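Side-chain contacts in N-isopropylammelide isopropylaminohydrolase (Burkholderia multivorans ATCC 17616, PDB 6NBO), which belongs to the amidohydrolase family, whose members are built on a TIM-barrel fold, and carries zinc ions at its metal site: residues 188-193 / 227-232; 220-225 / 254-259; 232-237 / 266-271. All blocks are in the same frame, centred on the assembly; numbering follows the deposited sequence.

Contact 1. Residues 188-193 / 227-232; sequences LDPCAI and AYSLDL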
loop_
_atom_site.group_PDB
_atom_site.type_symbol
_atom_site.label_atom_id
_atom_site.label_comp_id
_atom_site.label_asym_id
_atom_site.label_seq_id
_atom_site.Cartn_x
_atom_site.Cartn_y
_atom_site.Cartn_z
ATOM N N LEU A 188 16.161 2.209 -4.832
ATOM C CA LEU A 188 16.240 3.287 -3.858
ATOM C C LEU A 188 17.378 4.237 -4.202
ATOM O O LEU A 188 18.336 3.874 -4.889
ATOM C CB LEU A 188 16.412 2.759 -2.431
ATOM C CG LEU A 188 17.744 2.190 -1.933
ATOM C CD1 LEU A 188 17.641 1.877 -0.437
ATOM C CD2 LEU A 188 18.143 0.937 -2.714
ATOM N N ASP A 189 17.228 5.479 -3.721
ATOM C CA ASP A 189 18.258 6.508 -3.577
ATOM C C ASP A 189 19.388 6.401 -4.595
ATOM O O ASP A 189 20.506 5.963 -4.269
ATOM C CB ASP A 189 18.790 6.459 -2.153
ATOM C CG ASP A 189 17.672 6.603 -1.127
ATOM O OD1 ASP A 189 16.589 7.116 -1.495
ATOM O OD2 ASP A 189 17.865 6.208 0.037
ATOM N N PRO A 190 19.136 6.842 -5.829
ATOM C CA PRO A 190 20.144 6.698 -6.890
ATOM C C PRO A 190 21.445 7.418 -6.580
ATOM O O PRO A 190 22.503 6.996 -7.060
ATOM C CB PRO A 190 19.441 7.303 -8.118
ATOM C CG PRO A 190 17.966 7.178 -7.805
ATOM C CD PRO A 190 17.875 7.417 -6.325
ATOM N N CYS A 191 21.406 8.488 -5.786
ATOM C CA CYS A 191 22.634 9.153 -5.360
ATOM C C CYS A 191 23.187 8.556 -4.068
ATOM O O CYS A 191 24.333 8.103 -4.026
ATOM C CB CYS A 191 22.399 10.658 -5.166
ATOM S SG CYS A 191 22.205 11.606 -6.685
ATOM N N ALA A 192 22.387 8.572 -3.003
ATOM C CA ALA A 192 22.920 8.289 -1.669
ATOM C C ALA A 192 23.311 6.826 -1.510
ATOM O O ALA A 192 24.285 6.507 -0.817
ATOM C CB ALA A 192 21.896 8.677 -0.601
ATOM N N ILE A 193 22.557 5.917 -2.109
ATOM C CA ILE A 193 22.838 4.488 -1.995
ATOM C C ILE A 193 23.626 3.980 -3.195
ATOM O O ILE A 193 24.675 3.363 -3.038
ATOM C CB ILE A 193 21.526 3.698 -1.799
ATOM C CG1 ILE A 193 20.917 4.012 -0.427
ATOM C CG2 ILE A 193 21.779 2.187 -1.952
ATOM C CD1 ILE A 193 21.712 3.462 0.737
ATOM N N ALA A 227 15.774 16.040 -5.055
ATOM C CA ALA A 227 15.139 16.686 -6.201
ATOM C C ALA A 227 15.852 16.325 -7.496
ATOM O O ALA A 227 15.211 16.139 -8.537
ATOM C CB ALA A 227 15.117 18.201 -6.008
ATOM N N TYR A 228 17.182 16.234 -7.451
ATOM C CA TYR A 228 17.943 15.796 -8.613
ATOM C C TYR A 228 17.569 14.373 -9.018
ATOM O O TYR A 228 17.338 14.095 -10.200
ATOM C CB TYR A 228 19.441 15.898 -8.322
ATOM C CG TYR A 228 20.298 15.171 -9.337
ATOM C CD1 TYR A 228 20.671 15.779 -10.535
ATOM C CD2 TYR A 228 20.706 13.867 -9.106
ATOM C CE1 TYR A 228 21.449 15.098 -11.471
ATOM C CE2 TYR A 228 21.458 13.186 -10.023
ATOM C CZ TYR A 228 21.832 13.797 -11.198
ATOM O OH TYR A 228 22.582 13.082 -12.098
ATOM N N SER A 229 17.539 13.444 -8.054
ATOM C CA SER A 229 17.217 12.064 -8.392
ATOM C C SER A 229 15.803 11.954 -8.939
ATOM O O SER A 229 15.562 11.226 -9.909
ATOM C CB SER A 229 17.374 11.160 -7.167
ATOM O OG SER A 229 18.732 10.986 -6.829
ATOM N N LEU A 230 14.858 12.658 -8.316
ATOM C CA LEU A 230 13.476 12.654 -8.794
ATOM C C LEU A 230 13.386 13.153 -10.233
ATOM O O LEU A 230 12.675 12.568 -11.061
ATOM C CB LEU A 230 12.607 13.512 -7.871
ATOM C CG LEU A 230 11.105 13.532 -8.179
ATOM C CD1 LEU A 230 10.556 12.109 -8.374
ATOM C CD2 LEU A 230 10.340 14.260 -7.081
ATOM N N ASP A 231 14.108 14.228 -10.554
ATOM C CA ASP A 231 14.110 14.725 -11.926
ATOM C C ASP A 231 14.606 13.663 -12.895
ATOM O O ASP A 231 14.030 13.480 -13.975
ATOM C CB ASP A 231 14.969 15.983 -12.034
ATOM C CG ASP A 231 15.167 16.421 -13.476
ATOM O OD1 ASP A 231 14.170 16.756 -14.134
ATOM O OD2 ASP A 231 16.312 16.410 -13.959
ATOM N N LEU A 232 15.690 12.967 -12.528
ATOM C CA LEU A 232 16.207 11.884 -13.361
ATOM C C LEU A 232 15.151 10.813 -13.585
ATOM O O LEU A 232 14.950 10.350 -14.714
ATOM C CB LEU A 232 17.447 11.257 -12.719
ATOM C CG LEU A 232 18.793 11.966 -12.820
ATOM C CD1 LEU A 232 19.862 11.083 -12.195
ATOM C CD2 LEU A 232 19.126 12.256 -14.272
#
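In this TIM barrel the loop that follows strand 184-188 settles, through Pro190 and Cys191, on Tyr228 and Ser229 near the start of helix 223-239. The contact thus joins the loop after one barrel strand to the helix that follows the next strand, 215-219, and the same loop is tied to that strand by backbone hydrogen bonds between Asp189 and the zinc ligand His218. Pro190 lays CB, CG and CD against Ser229, with Pro190 CD closest to Ser229 OG at 3.7 Å. Its neighbour Cys191 points its thiol at the helix: with chi1 at -73°, SG lies beside the backbone N and anti to the carbonyl carbon, which brings it between the two helix residues. There Cys191 SG is 3.5 Å from Ser229 OG. Ser229 OG is hydrogen-bonded to Glu221 OE1, and the other oxygen of that carboxylate, OE2, accepts from the backbone N of both Cys191 and Ala192. A single buried glutamate therefore grips the loop and the helix serine together. Pro197 packs against Pro190, Cys191 and Tyr228 alike. The sulfur of Cys191 meets the Tyr228 ring in an oblique sulfur-aromatic contact, 4.7 Å from the ring centroid and 71° off the normal, and its nearest ring atom is Tyr228 CD2, 3.6 Å from SG.

Contact 2. Residues 220-225 / 254-259; sequences HERGSM and LGDLAE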
loop_
_atom_site.group_PDB
_atom_site.type_symbol
_atom_site.label_atom_id
_atom_site.label_comp_id
_atom_site.label_asym_id
_atom_site.label_seq_id
_atom_site.Cartn_x
_atom_site.Cartn_y
_atom_site.Cartn_z
ATOM N N HIS A 220 14.445 8.333 -0.261
ATOM C CA HIS A 220 14.659 8.980 1.028
ATOM C C HIS A 220 15.514 10.229 0.926
ATOM O O HIS A 220 15.632 10.956 1.920
ATOM C CB HIS A 220 15.375 8.055 2.019
ATOM C CG HIS A 220 14.815 6.676 2.098
ATOM N ND1 HIS A 220 15.337 5.622 1.379
ATOM C CD2 HIS A 220 13.797 6.170 2.831
ATOM C CE1 HIS A 220 14.657 4.524 1.662
ATOM N NE2 HIS A 220 13.716 4.832 2.536
ATOM N N GLU A 221 16.144 10.465 -0.221
ATOM C CA GLU A 221 17.150 11.512 -0.316
ATOM C C GLU A 221 16.532 12.866 -0.008
ATOM O O GLU A 221 15.433 13.189 -0.462
ATOM C CB GLU A 221 17.783 11.509 -1.702
ATOM C CG GLU A 221 18.526 10.215 -2.013
ATOM C CD GLU A 221 19.035 10.175 -3.437
ATOM O OE1 GLU A 221 18.675 11.076 -4.230
ATOM O OE2 GLU A 221 19.816 9.266 -3.758
ATOM N N ARG A 222 17.246 13.653 0.782
ATOM C CA ARG A 222 16.733 14.922 1.259
ATOM C C ARG A 222 17.151 16.054 0.335
ATOM O O ARG A 222 18.178 15.976 -0.348
ATOM C CB ARG A 222 17.241 15.174 2.675
ATOM C CG ARG A 222 16.848 14.072 3.643
ATOM C CD ARG A 222 15.370 14.189 3.997
ATOM N NE ARG A 222 15.077 15.550 4.432
ATOM C CZ ARG A 222 15.289 15.993 5.666
ATOM N NH1 ARG A 222 15.771 15.171 6.591
ATOM N NH2 ARG A 222 15.014 17.251 5.977
ATOM N N GLY A 223 16.329 17.106 0.308
ATOM C CA GLY A 223 16.751 18.385 -0.260
ATOM C C GLY A 223 17.080 18.312 -1.739
ATOM O O GLY A 223 16.403 17.642 -2.522
ATOM N N SER A 224 18.150 19.019 -2.128
ATOM C CA SER A 224 18.494 19.169 -3.542
ATOM C C SER A 224 18.935 17.853 -4.174
ATOM O O SER A 224 18.676 17.617 -5.361
ATOM C CB SER A 224 19.596 20.220 -3.694
ATOM O OG SER A 224 20.633 19.977 -2.761
ATOM N N MET A 225 19.592 16.983 -3.409
ATOM C CA MET A 225 19.953 15.674 -3.945
ATOM C C MET A 225 18.713 14.870 -4.320
ATOM O O MET A 225 18.638 14.298 -5.412
ATOM C CB MET A 225 20.796 14.904 -2.937
ATOM C CG MET A 225 21.006 13.462 -3.358
ATOM S SD MET A 225 21.719 12.478 -2.047
ATOM C CE MET A 225 23.367 13.054 -1.980
ATOM N N LEU A 254 10.258 16.393 -1.118
ATOM C CA LEU A 254 9.141 17.264 -1.460
ATOM C C LEU A 254 8.693 18.106 -0.273
ATOM O O LEU A 254 8.001 19.109 -0.467
ATOM C CB LEU A 254 7.971 16.428 -2.000
ATOM C CG LEU A 254 8.189 15.702 -3.339
ATOM C CD1 LEU A 254 7.016 14.766 -3.687
ATOM C CD2 LEU A 254 8.410 16.705 -4.467
ATOM N N GLY A 255 9.067 17.727 0.948
ATOM C CA GLY A 255 8.880 18.593 2.094
ATOM C C GLY A 255 10.029 19.534 2.376
ATOM O O GLY A 255 9.867 20.468 3.166
ATOM N N ASP A 256 11.188 19.324 1.739
ATOM C CA ASP A 256 12.344 20.207 1.910
ATOM C C ASP A 256 12.357 21.379 0.937
ATOM O O ASP A 256 12.887 22.450 1.268
ATOM C CB ASP A 256 13.653 19.433 1.710
ATOM C CG ASP A 256 13.869 18.357 2.746
ATOM O OD1 ASP A 256 13.626 18.607 3.941
ATOM O OD2 ASP A 256 14.301 17.257 2.363
ATOM N N LEU A 257 11.807 21.200 -0.256
ATOM C CA LEU A 257 11.989 22.166 -1.330
ATOM C C LEU A 257 11.142 23.414 -1.124
ATOM O O LEU A 257 10.071 23.373 -0.515
ATOM C CB LEU A 257 11.634 21.527 -2.670
ATOM C CG LEU A 257 12.528 20.370 -3.104
ATOM C CD1 LEU A 257 11.997 19.772 -4.390
ATOM C CD2 LEU A 257 13.953 20.848 -3.281
ATOM N N ALA A 258 11.639 24.539 -1.648
ATOM C CA ALA A 258 10.809 25.725 -1.792
ATOM C C ALA A 258 9.563 25.374 -2.593
ATOM O O ALA A 258 9.581 24.474 -3.437
ATOM C CB ALA A 258 11.589 26.848 -2.483
ATOM N N GLU A 259 8.469 26.093 -2.325
ATOM C CA GLU A 259 7.186 25.726 -2.920
ATOM C C GLU A 259 7.237 25.777 -4.441
ATOM O O GLU A 259 6.600 24.962 -5.117
ATOM C CB GLU A 259 6.074 26.636 -2.392
ATOM C CG GLU A 259 5.591 26.252 -1.006
ATOM C CD GLU A 259 4.323 26.973 -0.605
ATOM O OE1 GLU A 259 3.859 27.847 -1.371
ATOM O OE2 GLU A 259 3.791 26.657 0.480
#
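Arg222 and Asp256 meet with their side chains crossing at about a right angle, yet their flat ends are nearly coplanar, the guanidinium and carboxylate planes being only 22° apart. The arginine offers its side rather than its end: NE and NH2 grip one carboxylate oxygen each. Arg222 NE donates to Asp256 OD2 over 2.8 Å, almost in a straight line, using the syn lone pair of that oxygen. Beside it, Arg222 NH2 reaches Asp256 OD1 at 2.8 Å, again on the syn side, and both acceptors lie close to the guanidinium plane. This two-pronged salt bridge fixes the rotation of each group against the other. Bends at chi2 and chi3 curl the arginine chain round the carboxylate, with Arg222 CB and CD each 3.6 Å from Asp256 OD2, the oxygen that NE holds. The same oxygen takes a further hydrogen bond from the backbone, Gly223 N to Asp256 OD2 at 2.9 Å, which arrives on the anti side and 34° out of the carboxylate plane.

The contact joins the connections that follow neighbouring strands of the TIM barrel, 215-219 and 246-250, which carry the zinc ligands His218 and His250; Asp256 belongs to the short helix 253-256. The ring of His220 meets that of His250, their planes about 25° apart. Pro285, from another loop, is touched by both Arg222 and Asp256. Leu257 touches Gly223 through its methyl CD2, 4.1 Å from Gly223 O, while its side chain also rests on Ala227 and on Leu265 of helix 259-272. Gly223 itself has a positive phi, a conformation that favours glycine.

Contact 3. Residues 232-237 / 266-271; sequences LILQRT and LARMAE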
loop_
_atom_site.group_PDB
_atom_site.type_symbol
_atom_site.label_atom_id
_atom_site.label_comp_id
_atom_site.label_asym_id
_atom_site.label_seq_id
_atom_site.Cartn_x
_atom_site.Cartn_y
_atom_site.Cartn_z
ATOM N N LEU A 232 15.690 12.967 -12.528
ATOM C CA LEU A 232 16.207 11.884 -13.361
ATOM C C LEU A 232 15.151 10.813 -13.585
ATOM O O LEU A 232 14.950 10.350 -14.714
ATOM C CB LEU A 232 17.447 11.257 -12.719
ATOM C CG LEU A 232 18.793 11.966 -12.820
ATOM C CD1 LEU A 232 19.862 11.083 -12.195
ATOM C CD2 LEU A 232 19.126 12.256 -14.272
ATOM N N ILE A 233 14.481 10.396 -12.511
ATOM C CA ILE A 233 13.459 9.358 -12.600
ATOM C C ILE A 233 12.323 9.798 -13.522
ATOM O O ILE A 233 11.864 9.037 -14.383
ATOM C CB ILE A 233 12.953 9.017 -11.190
ATOM C CG1 ILE A 233 14.053 8.286 -10.409
ATOM C CG2 ILE A 233 11.670 8.196 -11.256
ATOM C CD1 ILE A 233 13.864 8.327 -8.904
ATOM N N LEU A 234 11.857 11.038 -13.353
ATOM C CA LEU A 234 10.753 11.529 -14.176
ATOM C C LEU A 234 11.168 11.681 -15.638
ATOM O O LEU A 234 10.368 11.422 -16.546
ATOM C CB LEU A 234 10.242 12.861 -13.617
ATOM C CG LEU A 234 9.668 12.807 -12.193
ATOM C CD1 LEU A 234 9.283 14.193 -11.713
ATOM C CD2 LEU A 234 8.472 11.867 -12.124
ATOM N N GLN A 235 12.406 12.120 -15.887
ATOM C CA GLN A 235 12.914 12.186 -17.258
ATOM C C GLN A 235 12.838 10.827 -17.936
ATOM O O GLN A 235 12.381 10.708 -19.080
ATOM C CB GLN A 235 14.362 12.668 -17.269
ATOM C CG GLN A 235 14.572 14.134 -17.060
ATOM C CD GLN A 235 15.988 14.522 -17.446
ATOM O OE1 GLN A 235 16.508 14.057 -18.460
ATOM N NE2 GLN A 235 16.624 15.353 -16.633
ATOM N N ARG A 236 13.320 9.792 -17.250
ATOM C CA ARG A 236 13.311 8.453 -17.818
ATOM C C ARG A 236 11.882 7.953 -18.002
ATOM O O ARG A 236 11.557 7.330 -19.022
ATOM C CB ARG A 236 14.111 7.510 -16.912
ATOM C CG ARG A 236 14.740 6.342 -17.636
ATOM C CD ARG A 236 15.905 6.807 -18.507
ATOM N NE ARG A 236 16.295 5.786 -19.476
ATOM C CZ ARG A 236 16.132 5.902 -20.792
ATOM N NH1 ARG A 236 16.512 4.918 -21.596
ATOM N NH2 ARG A 236 15.603 7.007 -21.309
ATOM N N THR A 237 11.014 8.226 -17.025
ATOM C CA THR A 237 9.607 7.837 -17.126
ATOM C C THR A 237 8.966 8.413 -18.381
ATOM O O THR A 237 8.240 7.720 -19.104
ATOM C CB THR A 237 8.844 8.320 -15.890
ATOM O OG1 THR A 237 9.432 7.762 -14.706
ATOM C CG2 THR A 237 7.380 7.906 -15.981
ATOM N N LEU A 266 5.839 18.331 -8.780
ATOM C CA LEU A 266 4.528 17.711 -8.650
ATOM C C LEU A 266 3.741 17.821 -9.947
ATOM O O LEU A 266 3.008 16.897 -10.315
ATOM C CB LEU A 266 3.757 18.361 -7.506
ATOM C CG LEU A 266 4.242 18.084 -6.090
ATOM C CD1 LEU A 266 3.430 18.961 -5.135
ATOM C CD2 LEU A 266 4.097 16.600 -5.745
ATOM N N ALA A 267 3.870 18.953 -10.651
ATOM C CA ALA A 267 3.182 19.103 -11.929
ATOM C C ALA A 267 3.630 18.031 -12.911
ATOM O O ALA A 267 2.804 17.432 -13.605
ATOM C CB ALA A 267 3.422 20.501 -12.507
ATOM N N ARG A 268 4.935 17.742 -12.942
ATOM C CA ARG A 268 5.447 16.706 -13.831
ATOM C C ARG A 268 4.939 15.336 -13.426
ATOM O O ARG A 268 4.566 14.529 -14.288
ATOM C CB ARG A 268 6.975 16.728 -13.837
ATOM C CG ARG A 268 7.535 17.985 -14.487
ATOM C CD ARG A 268 9.014 18.133 -14.201
ATOM N NE ARG A 268 9.793 17.054 -14.800
ATOM C CZ ARG A 268 11.080 16.859 -14.558
ATOM N NH1 ARG A 268 11.713 17.669 -13.726
ATOM N NH2 ARG A 268 11.724 15.855 -15.138
ATOM N N MET A 269 4.930 15.049 -12.119
ATOM C CA MET A 269 4.389 13.782 -11.650
ATOM C C MET A 269 2.923 13.624 -12.040
ATOM O O MET A 269 2.506 12.549 -12.485
ATOM C CB MET A 269 4.571 13.673 -10.133
ATOM C CG MET A 269 6.043 13.766 -9.723
ATOM S SD MET A 269 6.258 13.984 -7.956
ATOM C CE MET A 269 5.519 12.471 -7.408
ATOM N N ALA A 270 2.123 14.680 -11.885
ATOM C CA ALA A 270 0.718 14.583 -12.264
ATOM C C ALA A 270 0.582 14.257 -13.748
ATOM O O ALA A 270 -0.187 13.370 -14.137
ATOM C CB ALA A 270 -0.007 15.889 -11.937
ATOM N N GLU A 271 1.335 14.974 -14.587
ATOM C CA GLU A 271 1.310 14.742 -16.029
ATOM C C GLU A 271 1.633 13.289 -16.369
ATOM O O GLU A 271 1.001 12.697 -17.249
ATOM C CB GLU A 271 2.293 15.698 -16.712
ATOM C CG GLU A 271 2.421 15.513 -18.213
ATOM C CD GLU A 271 1.091 15.644 -18.931
ATOM O OE1 GLU A 271 0.299 16.537 -18.560
ATOM O OE2 GLU A 271 0.831 14.847 -19.857
#
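Leu234 packs on both Met269 and Arg268: CD1 serves both, CD2 adds to the Met269 side and CB to the Arg268 side. Leu234 CD1 and CD2 both touch Met269 CG, at 3.8 and 3.9 Å. The same CD1 lies 4.2 Å above one face of the Arg268 guanidinium, over its centre, and Leu234 CB comes within 3.7 Å of Arg268 NH2. Gln235 meets the arginine differently: its CG stands at the guanidinium edge, near the plane, 3.8 Å from Arg268 NH2. Across the two segments the arginine is thus met by carbon atoms, over a face and at an edge, while its charge is met by Asp231.

What positions it lies one turn back on the first helix. Asp231 makes a salt bridge to Arg268 NH1 through OD1, with NH2 also close to that oxygen, and accepts a hydrogen bond from Gln235 NE2 at OD2. The bend at chi3 of Arg268 (65°) carries its guanidinium across toward that carboxylate. Leu234 and Met269 also share Val274 as a neighbour, while Ile233 and Thr237 touch strand 246-250. Thr237 OG1 donates back to Ile233 O at 2.8 Å, from above the carbonyl plane. The two helix segments run in the same direction, 29° apart and 10.7 Å between axes, as do neighbouring helices in the outer layer of a TIM barrel.

In the fold
Helix 223-239 takes part in all three contacts: the residues at and just before its start meet 254-259 in contact 2, its next turns meet the loop 188-193 in contact 1, and a later part meets helix 259-272 in contact 3. Contacts 1 and 2, about 11 Å apart between centres, share the Glu221 link (Ser229 OG to Glu221 OE1, 2.6 Å). Contacts 1 and 3, about 13 Å apart between centres, share the Asp231 link (Asp231 OD1 to Arg268 NH1, 2.7 Å). Contacts 2 and 3, about 15 Å apart between centres, meet where Leu254 CD1 packs on Leu266 CD2. A zinc ion lies about 12 Å from the Arg222 side chain, and one about 14 Å from that of Pro190.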